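Side-chain contacts in response regulator FixJ (Bradyrhizobium japonicum, PDB 5XSO), which activates nitrogen-fixation genes as a DNA-binding response regulator, inducing nifA and fixK expression when switched on by the oxygen sensor FixL: residues I17-D22 against F32-A37; I91-G94 against L100-E103. One frame throughout, in Å; residues are numbered along the deposited sequence.

Interaction 1: I17-D22 against F32-A37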
# COMPACT_ATOMS: atom_id res chain seq x y z
N ILE A 17 13.16 9.40 -3.81
CA ILE A 17 12.03 10.33 -3.70
C ILE A 17 11.44 10.55 -5.08
O ILE A 17 12.18 10.83 -6.03
CB ILE A 17 12.43 11.69 -3.08
CG1 ILE A 17 13.33 11.53 -1.83
CG2 ILE A 17 11.15 12.57 -2.77
CD1 ILE A 17 12.66 10.68 -0.75
N TYR A 18 10.12 10.46 -5.21
CA TYR A 18 9.45 10.76 -6.46
C TYR A 18 8.77 12.11 -6.28
O TYR A 18 7.76 12.20 -5.56
CB TYR A 18 8.46 9.66 -6.84
CG TYR A 18 9.14 8.34 -7.10
CD1 TYR A 18 10.04 8.21 -8.16
CD2 TYR A 18 8.94 7.25 -6.26
CE1 TYR A 18 10.69 7.01 -8.41
CE2 TYR A 18 9.60 6.01 -6.50
CZ TYR A 18 10.48 5.91 -7.57
OH TYR A 18 11.17 4.74 -7.82
N VAL A 19 9.30 13.14 -6.92
CA VAL A 19 8.76 14.50 -6.80
C VAL A 19 7.75 14.75 -7.92
O VAL A 19 8.07 14.56 -9.10
CB VAL A 19 9.89 15.55 -6.86
CG1 VAL A 19 9.31 16.99 -6.90
CG2 VAL A 19 10.84 15.39 -5.65
N ILE A 20 6.57 15.24 -7.55
CA ILE A 20 5.52 15.53 -8.52
C ILE A 20 5.12 16.98 -8.33
O ILE A 20 4.50 17.32 -7.30
CB ILE A 20 4.30 14.62 -8.38
CG1 ILE A 20 4.71 13.14 -8.46
CG2 ILE A 20 3.29 14.99 -9.45
CD1 ILE A 20 3.54 12.17 -8.15
N ASP A 21 5.52 17.85 -9.25
CA ASP A 21 5.20 19.27 -9.07
C ASP A 21 5.23 19.93 -10.42
O ASP A 21 6.18 19.74 -11.17
CB ASP A 21 6.17 19.97 -8.11
CG ASP A 21 5.59 21.24 -7.53
OD1 ASP A 21 5.01 22.07 -8.28
OD2 ASP A 21 5.68 21.40 -6.29
N ASP A 22 4.17 20.66 -10.77
CA ASP A 22 4.28 21.30 -12.08
C ASP A 22 5.07 22.61 -12.02
O ASP A 22 5.31 23.20 -13.07
CB ASP A 22 2.88 21.53 -12.68
CG ASP A 22 2.07 22.52 -11.91
OD1 ASP A 22 2.09 22.49 -10.64
OD2 ASP A 22 1.39 23.34 -12.58
N PHE A 32 17.54 19.97 -5.42
CA PHE A 32 18.79 20.35 -4.77
C PHE A 32 18.82 19.90 -3.30
O PHE A 32 19.79 19.25 -2.86
CB PHE A 32 19.03 21.85 -4.90
CG PHE A 32 20.45 22.25 -4.58
CD1 PHE A 32 20.77 22.73 -3.30
CD2 PHE A 32 21.47 22.06 -5.54
CE1 PHE A 32 22.14 23.08 -3.01
CE2 PHE A 32 22.85 22.39 -5.24
CZ PHE A 32 23.15 22.91 -3.98
N LEU A 33 17.80 20.26 -2.53
CA LEU A 33 17.84 19.96 -1.10
C LEU A 33 17.79 18.46 -0.79
O LEU A 33 18.30 18.03 0.25
CB LEU A 33 16.68 20.67 -0.37
CG LEU A 33 15.26 20.10 -0.41
CD1 LEU A 33 14.97 19.01 0.66
CD2 LEU A 33 14.17 21.26 -0.24
N LEU A 34 17.09 17.66 -1.60
CA LEU A 34 17.06 16.24 -1.31
C LEU A 34 18.42 15.60 -1.58
O LEU A 34 18.86 14.69 -0.86
CB LEU A 34 15.97 15.59 -2.16
CG LEU A 34 14.54 16.08 -1.77
CD1 LEU A 34 13.54 15.56 -2.84
CD2 LEU A 34 14.19 15.57 -0.41
N ASP A 35 19.10 16.08 -2.62
CA ASP A 35 20.44 15.56 -2.90
C ASP A 35 21.38 15.87 -1.75
O ASP A 35 22.19 15.02 -1.35
CB ASP A 35 20.99 16.14 -4.19
CG ASP A 35 22.36 15.53 -4.52
OD1 ASP A 35 22.43 14.31 -4.73
OD2 ASP A 35 23.34 16.27 -4.45
N SER A 36 21.31 17.11 -1.21
CA SER A 36 22.17 17.47 -0.09
C SER A 36 21.93 16.58 1.12
O SER A 36 22.86 16.35 1.90
CB SER A 36 22.03 18.94 0.32
OG SER A 36 22.14 19.80 -0.80
N ALA A 37 20.71 16.10 1.28
CA ALA A 37 20.43 15.21 2.38
C ALA A 37 20.79 13.75 2.06
O ALA A 37 20.65 12.89 2.94
CB ALA A 37 18.95 15.34 2.77
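I17 and L34 are the closest backbone positions of the two segments, with I17 CA 8.1 Å from L34 CA. V19, two residues on, has its CA 10.1 Å from L34 CA. Residues 17-20 are the later part of a strand, and the second segment lies on the helix that follows it. I17, V19 and L34 all direct CB toward the other segment. The contact is apolar and small, burying 105 Å² on the two sides together.

One methyl of L34 does the touching. L34 CD1 stands 3.8 Å from I17 CG2. The distance from L34 CD1 to V19 CG2 is 3.9 Å. These two strand methyls are neighbours, with I17 CG2 4.0 Å from V19 CG2, and CD1 rests against both. The L34 side chain is extended: CG is anti to the carbonyl carbon (chi1 -66°) and CD1 is anti to CA (chi2 170°). This carries CD1 straight from the helix to the strand. The I17 and L34 side chains cross at about a right angle.

Strand 16-20, helix 24-36 and strand 40-44 form the first beta-alpha-beta unit of the receiver domain, a CheY-like fold. L34 packs the helix onto the sheet here and also touches V41 of the next strand. I126 of helix 119-138 touches both I17 and L34 on this face.

Just past the strand come D21 and D22, which probably bind magnesium together with D65 and R67. D21 OD1 accepts a hydrogen bond from the backbone N of D23, just before helix 24-36.

Interaction 2: I91-G94 against L100-E103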
# COMPACT_ATOMS: atom_id res chain seq x y z
N ILE A 91 2.20 15.35 0.98
CA ILE A 91 1.50 16.36 0.19
C ILE A 91 2.01 17.73 0.57
O ILE A 91 2.00 18.08 1.76
CB ILE A 91 -0.03 16.27 0.42
CG1 ILE A 91 -0.56 14.88 0.03
CG2 ILE A 91 -0.73 17.42 -0.28
CD1 ILE A 91 -0.42 14.59 -1.42
N MET A 92 2.47 18.51 -0.43
CA MET A 92 2.87 19.90 -0.27
C MET A 92 1.69 20.80 -0.64
O MET A 92 1.01 20.54 -1.62
CB MET A 92 4.08 20.27 -1.16
CG MET A 92 5.23 19.35 -0.96
SD MET A 92 6.56 19.93 -2.06
CE MET A 92 5.96 19.21 -3.58
N THR A 93 1.45 21.85 0.14
CA THR A 93 0.22 22.61 -0.08
C THR A 93 0.40 24.05 0.39
O THR A 93 1.08 24.31 1.40
CB THR A 93 -1.00 21.97 0.66
OG1 THR A 93 -2.18 22.76 0.41
CG2 THR A 93 -0.78 21.90 2.20
N GLY A 94 -0.24 25.00 -0.32
CA GLY A 94 -0.43 26.33 0.24
C GLY A 94 -1.51 26.29 1.33
O GLY A 94 -2.25 25.31 1.45
N LEU A 100 -7.86 20.25 1.20
CA LEU A 100 -7.65 19.21 0.19
C LEU A 100 -6.58 18.23 0.64
O LEU A 100 -6.73 17.00 0.51
CB LEU A 100 -7.27 19.88 -1.12
CG LEU A 100 -7.14 19.07 -2.41
CD1 LEU A 100 -8.33 18.15 -2.58
CD2 LEU A 100 -7.06 20.07 -3.55
N ALA A 101 -5.47 18.76 1.19
CA ALA A 101 -4.48 17.91 1.83
C ALA A 101 -5.11 17.03 2.90
O ALA A 101 -4.69 15.87 3.07
CB ALA A 101 -3.38 18.78 2.45
N VAL A 102 -6.08 17.57 3.65
CA VAL A 102 -6.74 16.75 4.66
C VAL A 102 -7.44 15.56 4.00
O VAL A 102 -7.37 14.43 4.49
CB VAL A 102 -7.73 17.61 5.47
CG1 VAL A 102 -8.54 16.72 6.35
CG2 VAL A 102 -6.96 18.62 6.34
N GLU A 103 -8.14 15.80 2.90
CA GLU A 103 -8.83 14.70 2.22
C GLU A 103 -7.82 13.64 1.78
O GLU A 103 -8.08 12.43 1.90
CB GLU A 103 -9.59 15.23 1.00
CG GLU A 103 -10.98 15.72 1.23
CD GLU A 103 -11.89 14.64 1.83
OE1 GLU A 103 -12.21 13.66 1.13
OE2 GLU A 103 -12.27 14.80 3.01
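T93 meets A101 through its methyl and uses its hydroxyl on a flat group, the carbonyl of G94. OG1 donates to G94 O at 2.8 Å, in the carbonyl plane and on a lone pair, with a C=O...OG1 angle of 133°. OG1 is anti to the T93 backbone N (chi1 180°), which leaves CG2 between the backbone N and the carbonyl carbon, where it touches A101 CB. No ring stacks here; the rest is methyl against methyl.

A101 CB lies 4.1 Å from T93 CG2 and 4.0 Å from I91 CG2. It sits opposite the step between these two methyls. The small alanine lets the backbones come close, with I91 CA 6.4 Å from A101 CA.

The contact packs helix 98-106 onto strand 89-93 within a beta-alpha-beta unit of the receiver fold. T93 is at the position where receiver domains carry a threonine or serine that, as in activated relatives, can turn its hydroxyl to the phosphorylated aspartate. Putting a valine here removes OG1, and the G94 carbonyl would probably lose its donor and be freer to turn. V66 packs against both I91 and T93.

How the interactions relate
Along the chain, both segments of interaction 1 precede those of interaction 2. Their centres are 18 Å apart. Both pack a helix onto the same five-stranded parallel sheet of the receiver domain, where strand 61-65 separates strands 16-20 and 89-93. The two helices, 24-36 and 98-106, cover opposite faces: M92 points away from helix 98-106 and touches M26 and L30 of helix 24-36. The contacts meet near the strand ends, where D21 OD2 lies 3.5 Å from M92 CE. D21 and D22 follow strand 16-20 and probably bind magnesium with D65, and the side chain of T93 is about 7 Å from that of D65.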